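Local coordinates for type 3A cellulose-binding domain protein (Clostridium thermocellum, PDB 4B9P), which forms the extracellular cellulose-binding module of an anti-sigma factor, probably sensing polysaccharide outside the cell so that the sigma factor SigI2 is released inside, at residues T17-E22 with Y124-Y129; L29-T32 with P36-L39; E56-D61 with V88-T93. All coordinates share one frame; numbering follows the deposited sequence. Where two conformers were deposited one is given.

All three contacts belong to one CBM3 module. Contact 1 ties together two surface segments and holds a zinc ion. Contact 2 packs one end of the module, with its centre about 35 Å from that of contact 1 and on the other side of the chain's centre. Contact 3 lies between them, in the core between the two main sheets. Its centre is about 20 Å from that of contact 1 and about 18 Å from that of contact 2. Contacts 2 and 3 touch where L39 O meets F92 CD2 at 3.2 Å. The calcium ion is about 8 Å from the side chain of T20 and about 11 Å from that of V88.

Contact 1: T17-E22 with Y124-Y129; sequences TSETKE and YSEWNY. With ZN (zinc ion), chain E.
Y129 and K21 bring two surface segments of this CBM3 beta-sandwich together, and E19 and E126 join them a second time through a zinc ion. The backbones come close only at K21 and Y129; zinc links strand 19-20 to the 3-10 turn 126-128. No direct hydrogen bond crosses the contact. The Y129 ring meets K21 along its edge, with CB of K21 3.9 Å from CD1 of Y129 and near the ring plane. Beyond CB the lysine chain leads away, so its ammonium group takes no part.

Water 1 also bridges the backbones, donating to K21 O and to Y129 O, 2.7 Å from Y129 O. The same Y129 O receives a CH-O contact from CA of K21, with an angle of 153° at the hydrogen. The turn itself supports the ring. E126 O accepts the backbone N-H of Y129 and also sits over the centre of one ring face, 3.7 Å above its plane. The first torsion of Y129 (chi1 60°) sets CG between the backbone N and the carbonyl carbon and folds the ring back over this oxygen.

E126 holds its CG anti to the backbone N and stretches out toward E19. The two side chains cross at about a right angle, and their carboxylate planes are 87° apart. Each gives one oxygen to the metal, which can offset the repulsion expected between two acidic groups. OE1 of E19 and OE2 of E126 stand 3.1 Å apart, bonded to zinc at 2.0 Å and 1.9 Å, and water 2 is a further ligand at 2.0 Å.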
ATOM      1  N   THR A  17      11.787  10.996   3.775  1.00 19.86           N
ATOM      2  CA  THR A  17      12.874  11.640   3.084  1.00 20.46           C
ATOM      3  C   THR A  17      12.618  11.629   1.582  1.00 19.91           C
ATOM      4  O   THR A  17      11.979  10.717   1.045  1.00 21.84           O
ATOM      5  CB  THR A  17      14.198  10.934   3.382  1.00 22.83           C
ATOM      6  OG1 THR A  17      14.065   9.543   3.107  1.00 24.93           O
ATOM      7  CG2 THR A  17      14.536  11.061   4.814  1.00 26.20           C
ATOM      8  N   SER A  18      13.093  12.658   0.898  0.57 21.79           N
ATOM      9  CA  SER A  18      12.853  12.765  -0.537  0.57 22.70           C
ATOM     10  C   SER A  18      13.367  11.531  -1.292  0.57 21.34           C
ATOM     11  O   SER A  18      12.704  11.030  -2.200  0.57 25.48           O
ATOM     12  CB  SER A  18      13.531  14.018  -1.074  0.57 25.31           C
ATOM     13  OG  SER A  18      14.873  14.064  -0.633  0.57 26.37           O
ATOM     14  N   GLU A  19      14.558  11.059  -0.929  1.00 19.31           N
ATOM     15  CA  GLU A  19      15.100   9.824  -1.493  1.00 19.68           C
ATOM     16  C   GLU A  19      15.040   8.758  -0.416  1.00 20.26           C
ATOM     17  O   GLU A  19      15.288   9.025   0.758  1.00 22.35           O
ATOM     18  CB  GLU A  19      16.564  10.013  -1.910  1.00 24.29           C
ATOM     19  CG  GLU A  19      16.829  10.797  -3.163  1.00 30.92           C
ATOM     20  CD  GLU A  19      18.324  10.742  -3.603  1.00 36.70           C
ATOM     21  OE1 GLU A  19      19.218  10.388  -2.788  1.00 36.02           O
ATOM     22  OE2 GLU A  19      18.621  11.057  -4.783  1.00 42.34           O
ATOM     23  N   THR A  20      14.706   7.539  -0.802  1.00 18.54           N
ATOM     24  CA  THR A  20      14.699   6.447   0.156  1.00 17.33           C
ATOM     25  C   THR A  20      15.131   5.157  -0.535  1.00 17.28           C
ATOM     26  O   THR A  20      14.827   4.978  -1.733  1.00 18.07           O
ATOM     27  CB  THR A  20      13.290   6.283   0.770  1.00 18.59           C
ATOM     28  OG1 THR A  20      13.353   5.283   1.780  1.00 18.67           O
ATOM     29  CG2 THR A  20      12.203   5.867  -0.262  1.00 19.37           C
ATOM     30  N   LYS A  21      15.717   4.213   0.214  1.00 16.70           N
ATOM     31  CA  LYS A  21      15.965   2.890  -0.373  1.00 17.82           C
ATOM     32  C   LYS A  21      14.853   1.916  -0.035  1.00 17.94           C
ATOM     33  O   LYS A  21      14.908   0.748  -0.426  1.00 19.31           O
ATOM     34  CB  LYS A  21      17.319   2.337   0.026  1.00 20.73           C
ATOM     35  CG  LYS A  21      17.472   2.124   1.506  1.00 23.89           C
ATOM     36  CD  LYS A  21      18.908   1.548   1.750  1.00 25.39           C
ATOM     37  CE  LYS A  21      19.356   1.573   3.189  1.00 28.63           C
ATOM     38  NZ  LYS A  21      18.639   0.530   3.997  1.00 34.22           N
ATOM     39  N   GLU A  22      13.798   2.396   0.645  1.00 18.30           N
ATOM     40  CA  GLU A  22      12.601   1.588   0.824  1.00 20.26           C
ATOM     41  C   GLU A  22      11.390   2.449   0.995  1.00 18.60           C
ATOM     42  O   GLU A  22      11.400   3.417   1.741  1.00 19.95           O
ATOM     43  CB  GLU A  22      12.671   0.569   1.960  1.00 26.44           C
ATOM     44  CG  GLU A  22      13.452   0.863   3.152  1.00 34.66           C
ATOM     45  CD  GLU A  22      13.436  -0.320   4.132  1.00 35.42           C
ATOM     46  OE1 GLU A  22      12.432  -0.441   4.834  1.00 41.25           O
ATOM     47  OE2 GLU A  22      14.389  -1.146   4.191  1.00 37.78           O
ATOM     48  N   TYR A 124      25.028  -2.169  -6.282  1.00 17.54           N
ATOM     49  CA  TYR A 124      24.501  -1.388  -7.385  1.00 17.39           C
ATOM     50  C   TYR A 124      24.888   0.067  -7.272  1.00 19.00           C
ATOM     51  O   TYR A 124      25.085   0.573  -6.170  1.00 18.59           O
ATOM     52  CB  TYR A 124      22.957  -1.455  -7.374  1.00 18.11           C
ATOM     53  CG  TYR A 124      22.398  -2.803  -7.718  1.00 16.47           C
ATOM     54  CD1 TYR A 124      22.430  -3.291  -9.032  1.00 17.24           C
ATOM     55  CD2 TYR A 124      21.870  -3.623  -6.736  1.00 17.43           C
ATOM     56  CE1 TYR A 124      21.918  -4.538  -9.359  1.00 17.07           C
ATOM     57  CE2 TYR A 124      21.393  -4.892  -7.063  1.00 16.67           C
ATOM     58  CZ  TYR A 124      21.394  -5.325  -8.371  1.00 15.41           C
ATOM     59  OH  TYR A 124      20.898  -6.578  -8.644  1.00 16.22           O
ATOM     60  N   SER A 125      24.878   0.769  -8.411  1.00 19.41           N
ATOM     61  CA  SER A 125      24.855   2.229  -8.410  1.00 19.64           C
ATOM     62  C   SER A 125      23.588   2.703  -7.687  1.00 17.98           C
ATOM     63  O   SER A 125      22.540   2.038  -7.717  1.00 18.04           O
ATOM     64  CB  SER A 125      24.824   2.752  -9.832  1.00 23.75           C
ATOM     65  OG  SER A 125      26.056   2.471 -10.479  1.00 26.73           O
ATOM     66  N   GLU A 126      23.657   3.889  -7.116  1.00 18.61           N
ATOM     67  CA  GLU A 126      22.615   4.370  -6.224  1.00 18.36           C
ATOM     68  C   GLU A 126      21.237   4.335  -6.878  1.00 18.19           C
ATOM     69  O   GLU A 126      20.239   4.020  -6.227  1.00 17.85           O
ATOM     70  CB  GLU A 126      22.960   5.821  -5.788  1.00 23.12           C
ATOM     71  CG  GLU A 126      21.879   6.457  -5.021  1.00 30.03           C
ATOM     72  CD  GLU A 126      22.154   7.861  -4.520  1.00 30.74           C
ATOM     73  OE1 GLU A 126      23.317   8.197  -4.256  1.00 34.54           O
ATOM     74  OE2 GLU A 126      21.195   8.653  -4.346  1.00 34.59           O
ATOM     75  N   TRP A 127      21.154   4.764  -8.144  1.00 18.51           N
ATOM     76  CA  TRP A 127      19.861   4.900  -8.821  1.00 18.56           C
ATOM     77  C   TRP A 127      19.127   3.566  -8.979  1.00 16.75           C
ATOM     78  O   TRP A 127      17.905   3.550  -9.165  1.00 17.51           O
ATOM     79  CB  TRP A 127      20.000   5.630 -10.150  1.00 19.91           C
ATOM     80  CG  TRP A 127      20.944   4.980 -11.073  1.00 21.91           C
ATOM     81  CD1 TRP A 127      20.692   3.916 -11.915  1.00 24.54           C
ATOM     82  CD2 TRP A 127      22.324   5.333 -11.264  1.00 25.19           C
ATOM     83  NE1 TRP A 127      21.843   3.603 -12.619  1.00 28.10           N
ATOM     84  CE2 TRP A 127      22.851   4.463 -12.245  1.00 26.72           C
ATOM     85  CE3 TRP A 127      23.154   6.311 -10.713  1.00 27.01           C
ATOM     86  CZ2 TRP A 127      24.173   4.548 -12.682  1.00 28.82           C
ATOM     87  CZ3 TRP A 127      24.478   6.399 -11.153  1.00 28.16           C
ATOM     88  CH2 TRP A 127      24.965   5.529 -12.130  1.00 29.12           C
ATOM     89  N   ASN A 128      19.830   2.449  -8.857  1.00 16.72           N
ATOM     90  CA  ASN A 128      19.138   1.166  -8.978  1.00 17.04           C
ATOM     91  C   ASN A 128      18.474   0.707  -7.671  1.00 15.89           C
ATOM     92  O   ASN A 128      17.762  -0.314  -7.677  1.00 16.52           O
ATOM     93  CB  ASN A 128      20.081   0.064  -9.532  1.00 18.42           C
ATOM     94  CG  ASN A 128      20.187   0.099 -11.045  1.00 21.32           C
ATOM     95  OD1 ASN A 128      19.229   0.475 -11.779  1.00 25.14           O
ATOM     96  ND2 ASN A 128      21.340  -0.234 -11.534  1.00 22.47           N
ATOM     97  N   TYR A 129      18.636   1.482  -6.577  1.00 16.37           N
ATOM     98  CA  TYR A 129      17.908   1.181  -5.342  1.00 16.58           C
ATOM     99  C   TYR A 129      17.298   2.398  -4.677  1.00 16.77           C
ATOM    100  O   TYR A 129      16.469   2.228  -3.763  1.00 18.52           O
ATOM    101  CB  TYR A 129      18.714   0.341  -4.337  1.00 17.17           C
ATOM    102  CG  TYR A 129      20.000   1.032  -3.882  1.00 17.30           C
ATOM    103  CD1 TYR A 129      19.997   1.897  -2.795  1.00 20.09           C
ATOM    104  CD2 TYR A 129      21.216   0.805  -4.540  1.00 18.15           C
ATOM    105  CE1 TYR A 129      21.128   2.504  -2.375  1.00 21.29           C
ATOM    106  CE2 TYR A 129      22.380   1.409  -4.109  1.00 19.40           C
ATOM    107  CZ  TYR A 129      22.327   2.237  -3.015  1.00 21.22           C
ATOM    108  OH  TYR A 129      23.485   2.851  -2.611  1.00 24.09           O
TER
HETATM  109 ZN    ZN E1170      21.118  10.367  -3.489  0.75 53.24          ZN
HETATM  110  O   HOH W   1      15.316  -0.095  -2.966  1.00 19.58           O
HETATM  111  O   HOH W   2      21.194  12.380  -3.603  1.00 49.78           O

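Contact 2: L29-T32 with P36-L39; sequences LINT and PITL
This is a buried contact made mainly by side chains, at one end of the beta-sandwich, where N31 meets I37 and L29 meets L39. Residues 29-31 end strand 25-31 of one main sheet. After a short connection the chain returns through strand 37-38, which pairs with strand 98-99. The two segments share no backbone hydrogen bond. The CA atoms of N31 and I37 are 7.7 Å apart, and those of L29 and L39 are 10.4 Å apart, so the segments spread away from the connection.

N31 buries the largest area here. Its CG is anti to the backbone N (chi1 -174°), which sends the amide across to the returning segment. The nitrogen end does the touching. ND2 of N31 lies 3.6 Å from CD1 of I37 and 3.7 Å from its CG1, and the two side chains cross obliquely. ND2 also passes 4.1 Å from CA of P36.

The buried amide is not left to apolar neighbours. ND2 donates to the backbone oxygens of L99 and T35, and OD1 accepts the N-H of G33 in an Asx turn. These three bonds fix the rotation of the amide and tie it to the connection and to strand 98-99.

I37 points its CG1 branch toward N31, while its side chain also packs on I7 and V42. L29 touches the same two residues. The wider end is closed more lightly, by the methyls CD2 of L29 and CD2 of L39 at 4.5 Å.

Thus an Asx turn at N31 adjoins a small aliphatic cluster, where the chain crosses from one sheet toward the other, as in the jelly-roll beta-sandwich of family 3 carbohydrate-binding modules.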
ATOM      1  N   LEU A  29      -7.070  -0.034   7.292  1.00 18.15           N
ATOM      2  CA  LEU A  29      -8.345  -0.123   6.602  1.00 19.06           C
ATOM      3  C   LEU A  29      -9.421  -0.393   7.618  1.00 19.26           C
ATOM      4  O   LEU A  29      -9.340  -1.394   8.354  1.00 20.09           O
ATOM      5  CB  LEU A  29      -8.318  -1.298   5.644  1.00 20.73           C
ATOM      6  CG  LEU A  29      -9.611  -1.696   4.951  1.00 22.60           C
ATOM      7  CD1 LEU A  29     -10.054  -0.607   3.995  1.00 26.58           C
ATOM      8  CD2 LEU A  29      -9.456  -3.047   4.241  1.00 26.38           C
ATOM      9  N   ILE A  30     -10.406   0.482   7.669  1.00 18.79           N
ATOM     10  CA  ILE A  30     -11.437   0.416   8.702  1.00 18.97           C
ATOM     11  C   ILE A  30     -12.798   0.205   8.078  1.00 18.10           C
ATOM     12  O   ILE A  30     -13.162   0.892   7.124  1.00 19.66           O
ATOM     13  CB  ILE A  30     -11.492   1.703   9.575  1.00 19.79           C
ATOM     14  CG1 ILE A  30     -10.091   2.014  10.115  1.00 23.32           C
ATOM     15  CG2 ILE A  30     -12.525   1.553  10.684  1.00 22.39           C
ATOM     16  CD1 ILE A  30      -9.731   3.469   9.978  1.00 27.93           C
ATOM     17  N   ASN A  31     -13.562  -0.742   8.616  1.00 19.04           N
ATOM     18  CA  ASN A  31     -14.917  -0.929   8.158  1.00 18.41           C
ATOM     19  C   ASN A  31     -15.822   0.025   8.947  1.00 20.08           C
ATOM     20  O   ASN A  31     -16.071  -0.161  10.145  1.00 21.26           O
ATOM     21  CB  ASN A  31     -15.329  -2.384   8.367  1.00 20.60           C
ATOM     22  CG  ASN A  31     -16.705  -2.696   7.772  1.00 19.97           C
ATOM     23  OD1 ASN A  31     -17.493  -1.768   7.525  1.00 20.89           O
ATOM     24  ND2 ASN A  31     -16.997  -3.971   7.546  1.00 21.10           N
ATOM     25  N   THR A  32     -16.321   1.046   8.269  1.00 20.88           N
ATOM     26  CA  THR A  32     -17.136   2.052   8.944  1.00 22.08           C
ATOM     27  C   THR A  32     -18.617   1.917   8.590  1.00 22.80           C
ATOM     28  O   THR A  32     -19.426   2.664   9.134  1.00 27.51           O
ATOM     29  CB  THR A  32     -16.647   3.480   8.639  1.00 21.47           C
ATOM     30  OG1 THR A  32     -16.689   3.661   7.225  1.00 23.90           O
ATOM     31  CG2 THR A  32     -15.227   3.715   9.110  1.00 22.89           C
ATOM     32  N   PRO A  36     -20.505  -6.720   6.742  1.00 24.20           N
ATOM     33  CA  PRO A  36     -19.199  -7.403   6.814  1.00 23.67           C
ATOM     34  C   PRO A  36     -18.567  -7.380   5.432  1.00 23.77           C
ATOM     35  O   PRO A  36     -19.263  -7.419   4.419  1.00 27.94           O
ATOM     36  CB  PRO A  36     -19.569  -8.853   7.207  1.00 27.34           C
ATOM     37  CG  PRO A  36     -20.942  -8.701   7.838  1.00 29.79           C
ATOM     38  CD  PRO A  36     -21.623  -7.622   7.026  1.00 27.92           C
ATOM     39  N   ILE A  37     -17.242  -7.332   5.395  1.00 21.40           N
ATOM     40  CA  ILE A  37     -16.503  -7.317   4.142  1.00 21.67           C
ATOM     41  C   ILE A  37     -15.567  -8.526   4.122  1.00 21.34           C
ATOM     42  O   ILE A  37     -14.797  -8.741   5.049  1.00 23.69           O
ATOM     43  CB  ILE A  37     -15.682  -6.017   4.010  1.00 22.33           C
ATOM     44  CG1 ILE A  37     -16.639  -4.812   3.936  1.00 22.99           C
ATOM     45  CG2 ILE A  37     -14.739  -6.072   2.769  1.00 24.88           C
ATOM     46  CD1 ILE A  37     -15.977  -3.466   4.151  1.00 23.50           C
ATOM     47  N   THR A  38     -15.655  -9.334   3.078  1.00 21.08           N
ATOM     48  CA  THR A  38     -14.747 -10.468   2.951  1.00 21.46           C
ATOM     49  C   THR A  38     -13.363  -9.953   2.508  1.00 19.74           C
ATOM     50  O   THR A  38     -13.231  -9.378   1.424  1.00 20.95           O
ATOM     51  CB  THR A  38     -15.314 -11.470   1.923  1.00 23.50           C
ATOM     52  OG1 THR A  38     -16.582 -11.938   2.399  1.00 27.91           O
ATOM     53  CG2 THR A  38     -14.353 -12.655   1.688  1.00 24.52           C
ATOM     54  N   LEU A  39     -12.324 -10.164   3.330  1.00 19.10           N
ATOM     55  CA  LEU A  39     -11.046  -9.525   3.072  1.00 19.25           C
ATOM     56  C   LEU A  39     -10.418  -9.978   1.761  1.00 19.09           C
ATOM     57  O   LEU A  39      -9.775  -9.192   1.096  1.00 19.13           O
ATOM     58  CB  LEU A  39     -10.093  -9.747   4.237  1.00 19.45           C
ATOM     59  CG  LEU A  39     -10.388  -8.868   5.447  1.00 21.16           C
ATOM     60  CD1 LEU A  39      -9.573  -9.382   6.591  1.00 24.08           C
ATOM     61  CD2 LEU A  39     -10.037  -7.393   5.159  1.00 22.08           C
TER

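Contact 3: E56-D61 with V88-T93; sequences EIYTCD and VEIGFT
Y58 and V88 mark the closest approach of the two backbones, with their CA atoms 7.7 Å apart. The strands belong to the two opposed sheets of the CBM3 beta-sandwich. They run in roughly the same direction and then diverge, so that the residues beyond I90 do not reach the other segment. No hydrogen bond passes between them. Each strand is instead paired within its own sheet: T59 bonds by its backbone with R110, and V88 with Y46.

The contact is therefore made by three side chains in the space between the sheets. Y58 is the centre of it. Its CG is anti to the backbone N (chi1 171°), and the ring reaches from the edge strand 56-63 toward the opposite sheet. V88 points at the tyrosine; I90, two residues on in strand 84-92, starts off to the side and its CG1 branch brings it near. Both meet the CD1-CE1 side of the ring. Both approach the ring obliquely, and each crosses the tyrosine side chain at about a right angle. CG1 of V88 comes nearest, 3.6 Å from CD1 of Y58, and is 4.0 Å from CE1.

Other residues pack around these three. I107 and I111 of strand 104-111 touch Y58 from its own sheet, I107 also touches I90, and I70 packs on Y58 from strand 70-81. Y48 lies against V88. OH of Y58 is hydrogen-bonded to OG of S109, which anchors the hydroxyl end of the ring to strand 104-111.

I90 fits along this hydroxyl end of the ring: its CG1 is 4.0 Å from CE1 of Y58, and its CD1 lies 4.1 Å from the hydroxyl OH.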
ATOM      1  N   GLU A  56      12.447  -4.992  -7.506  1.00 16.48           N
ATOM      2  CA  GLU A  56      11.484  -4.503  -6.512  1.00 16.96           C
ATOM      3  C   GLU A  56      10.672  -5.659  -5.935  1.00 16.41           C
ATOM      4  O   GLU A  56      10.074  -6.420  -6.679  1.00 19.02           O
ATOM      5  CB  GLU A  56      10.554  -3.512  -7.149  1.00 17.74           C
ATOM      6  CG  GLU A  56      11.202  -2.241  -7.626  1.00 19.60           C
ATOM      7  CD  GLU A  56      10.116  -1.318  -8.140  1.00 20.49           C
ATOM      8  OE1 GLU A  56       9.728  -1.461  -9.334  1.00 22.03           O
ATOM      9  OE2 GLU A  56       9.539  -0.524  -7.351  1.00 20.28           O
ATOM     10  N   ILE A  57      10.618  -5.747  -4.603  1.00 17.06           N
ATOM     11  CA  ILE A  57       9.834  -6.758  -3.910  1.00 18.05           C
ATOM     12  C   ILE A  57       8.997  -6.071  -2.845  1.00 17.34           C
ATOM     13  O   ILE A  57       9.292  -4.945  -2.406  1.00 18.69           O
ATOM     14  CB  ILE A  57      10.742  -7.854  -3.274  1.00 20.57           C
ATOM     15  CG1 ILE A  57      11.639  -7.257  -2.189  1.00 23.44           C
ATOM     16  CG2 ILE A  57      11.525  -8.615  -4.365  1.00 23.07           C
ATOM     17  CD1 ILE A  57      12.266  -8.320  -1.291  1.00 26.18           C
ATOM     18  N   TYR A  58       7.962  -6.768  -2.420  1.00 18.83           N
ATOM     19  CA  TYR A  58       7.095  -6.343  -1.349  1.00 18.57           C
ATOM     20  C   TYR A  58       7.311  -7.263  -0.150  1.00 18.95           C
ATOM     21  O   TYR A  58       7.374  -8.495  -0.308  1.00 20.30           O
ATOM     22  CB  TYR A  58       5.609  -6.512  -1.800  1.00 19.16           C
ATOM     23  CG  TYR A  58       4.648  -6.299  -0.654  1.00 19.18           C
ATOM     24  CD1 TYR A  58       4.233  -5.026  -0.328  1.00 17.72           C
ATOM     25  CD2 TYR A  58       4.246  -7.370   0.158  1.00 19.41           C
ATOM     26  CE1 TYR A  58       3.379  -4.792   0.761  1.00 18.43           C
ATOM     27  CE2 TYR A  58       3.405  -7.164   1.230  1.00 18.97           C
ATOM     28  CZ  TYR A  58       3.012  -5.878   1.551  1.00 18.01           C
ATOM     29  OH  TYR A  58       2.234  -5.663   2.653  1.00 18.94           O
ATOM     30  N   THR A  59       7.350  -6.690   1.051  1.00 18.62           N
ATOM     31  CA  THR A  59       7.243  -7.503   2.225  1.00 19.60           C
ATOM     32  C   THR A  59       6.297  -6.847   3.239  1.00 20.05           C
ATOM     33  O   THR A  59       6.260  -5.622   3.376  1.00 19.62           O
ATOM     34  CB  THR A  59       8.603  -7.834   2.837  1.00 24.17           C
ATOM     35  OG1 THR A  59       8.456  -8.831   3.867  1.00 29.14           O
ATOM     36  CG2 THR A  59       9.252  -6.609   3.380  1.00 25.97           C
ATOM     37  N   CYS A  60       5.525  -7.674   3.957  1.00 19.81           N
ATOM     38  CA  CYS A  60       4.725  -7.201   5.075  1.00 19.96           C
ATOM     39  C   CYS A  60       5.470  -7.529   6.358  1.00 21.19           C
ATOM     40  O   CYS A  60       5.648  -8.691   6.691  1.00 23.87           O
ATOM     41  CB  CYS A  60       3.345  -7.870   5.072  1.00 20.62           C
ATOM     42  SG  CYS A  60       2.368  -7.454   6.513  1.00 21.32           S
ATOM     43  N   ASP A  61       5.937  -6.480   7.028  1.00 21.32           N
ATOM     44  CA  ASP A  61       6.666  -6.639   8.258  1.00 23.92           C
ATOM     45  C   ASP A  61       5.748  -7.021   9.414  1.00 23.81           C
ATOM     46  O   ASP A  61       6.182  -7.728  10.328  1.00 26.73           O
ATOM     47  CB  ASP A  61       7.430  -5.360   8.597  1.00 27.60           C
ATOM     48  CG  ASP A  61       8.717  -5.225   7.813  0.53 29.57           C
ATOM     49  OD1 ASP A  61       9.210  -6.223   7.229  0.42 30.45           O
ATOM     50  OD2 ASP A  61       9.238  -4.106   7.798  0.39 29.16           O
ATOM     51  N   VAL A  88       1.879  -0.747  -5.646  1.00 16.30           N
ATOM     52  CA  VAL A  88       1.875  -1.888  -4.766  1.00 16.96           C
ATOM     53  C   VAL A  88       0.427  -2.257  -4.550  1.00 17.29           C
ATOM     54  O   VAL A  88      -0.365  -1.420  -4.143  1.00 18.40           O
ATOM     55  CB  VAL A  88       2.499  -1.492  -3.396  1.00 18.66           C
ATOM     56  CG1 VAL A  88       2.551  -2.710  -2.494  1.00 20.97           C
ATOM     57  CG2 VAL A  88       3.877  -0.853  -3.587  1.00 21.28           C
ATOM     58  N   GLU A  89       0.057  -3.493  -4.871  1.00 17.25           N
ATOM     59  CA  GLU A  89      -1.298  -3.938  -4.606  1.00 17.59           C
ATOM     60  C   GLU A  89      -1.259  -4.878  -3.410  1.00 17.66           C
ATOM     61  O   GLU A  89      -0.643  -5.952  -3.464  1.00 18.12           O
ATOM     62  CB  GLU A  89      -1.879  -4.674  -5.810  1.00 19.86           C
ATOM     63  CG  GLU A  89      -3.311  -5.048  -5.569  1.00 22.21           C
ATOM     64  CD  GLU A  89      -4.012  -5.537  -6.802  1.00 25.58           C
ATOM     65  OE1 GLU A  89      -4.434  -4.702  -7.617  1.00 28.52           O
ATOM     66  OE2 GLU A  89      -4.171  -6.756  -6.935  1.00 27.50           O
ATOM     67  N   ILE A  90      -1.931  -4.482  -2.334  1.00 17.84           N
ATOM     68  CA  ILE A  90      -1.995  -5.253  -1.109  1.00 16.99           C
ATOM     69  C   ILE A  90      -3.349  -5.933  -1.099  1.00 18.85           C
ATOM     70  O   ILE A  90      -4.374  -5.327  -1.409  1.00 19.48           O
ATOM     71  CB  ILE A  90      -1.852  -4.317   0.093  1.00 19.05           C
ATOM     72  CG1 ILE A  90      -0.440  -3.770   0.140  1.00 23.13           C
ATOM     73  CG2 ILE A  90      -2.177  -5.061   1.411  1.00 22.71           C
ATOM     74  CD1 ILE A  90      -0.214  -2.715   1.240  1.00 25.31           C
ATOM     75  N   GLY A  91      -3.348  -7.216  -0.806  1.00 18.83           N
ATOM     76  CA  GLY A  91      -4.573  -7.972  -0.734  1.00 19.64           C
ATOM     77  C   GLY A  91      -4.503  -8.902   0.452  1.00 18.80           C
ATOM     78  O   GLY A  91      -3.629  -8.773   1.329  1.00 18.50           O
ATOM     79  N   PHE A  92      -5.443  -9.847   0.474  1.00 17.95           N
ATOM     80  CA  PHE A  92      -5.603 -10.718   1.625  1.00 18.05           C
ATOM     81  C   PHE A  92      -5.822 -12.123   1.125  1.00 18.74           C
ATOM     82  O   PHE A  92      -6.413 -12.341   0.059  1.00 21.12           O
ATOM     83  CB  PHE A  92      -6.821 -10.243   2.415  1.00 18.02           C
ATOM     84  CG  PHE A  92      -6.662  -8.843   2.916  1.00 17.66           C
ATOM     85  CD1 PHE A  92      -6.051  -8.596   4.119  1.00 20.42           C
ATOM     86  CD2 PHE A  92      -7.063  -7.766   2.133  1.00 17.81           C
ATOM     87  CE1 PHE A  92      -5.857  -7.299   4.552  1.00 20.87           C
ATOM     88  CE2 PHE A  92      -6.866  -6.474   2.583  1.00 19.66           C
ATOM     89  CZ  PHE A  92      -6.265  -6.256   3.770  1.00 21.13           C
ATOM     90  N   THR A  93      -5.400 -13.109   1.904  1.00 18.28           N
ATOM     91  CA  THR A  93      -5.555 -14.493   1.451  1.00 19.30           C
ATOM     92  C   THR A  93      -7.006 -14.943   1.575  1.00 21.02           C
ATOM     93  O   THR A  93      -7.832 -14.319   2.263  1.00 21.54           O
ATOM     94  CB  THR A  93      -4.690 -15.433   2.251  1.00 19.54           C
ATOM     95  OG1 THR A  93      -5.126 -15.344   3.618  1.00 21.16           O
ATOM     96  CG2 THR A  93      -3.207 -15.080   2.103  1.00 20.11           C
TER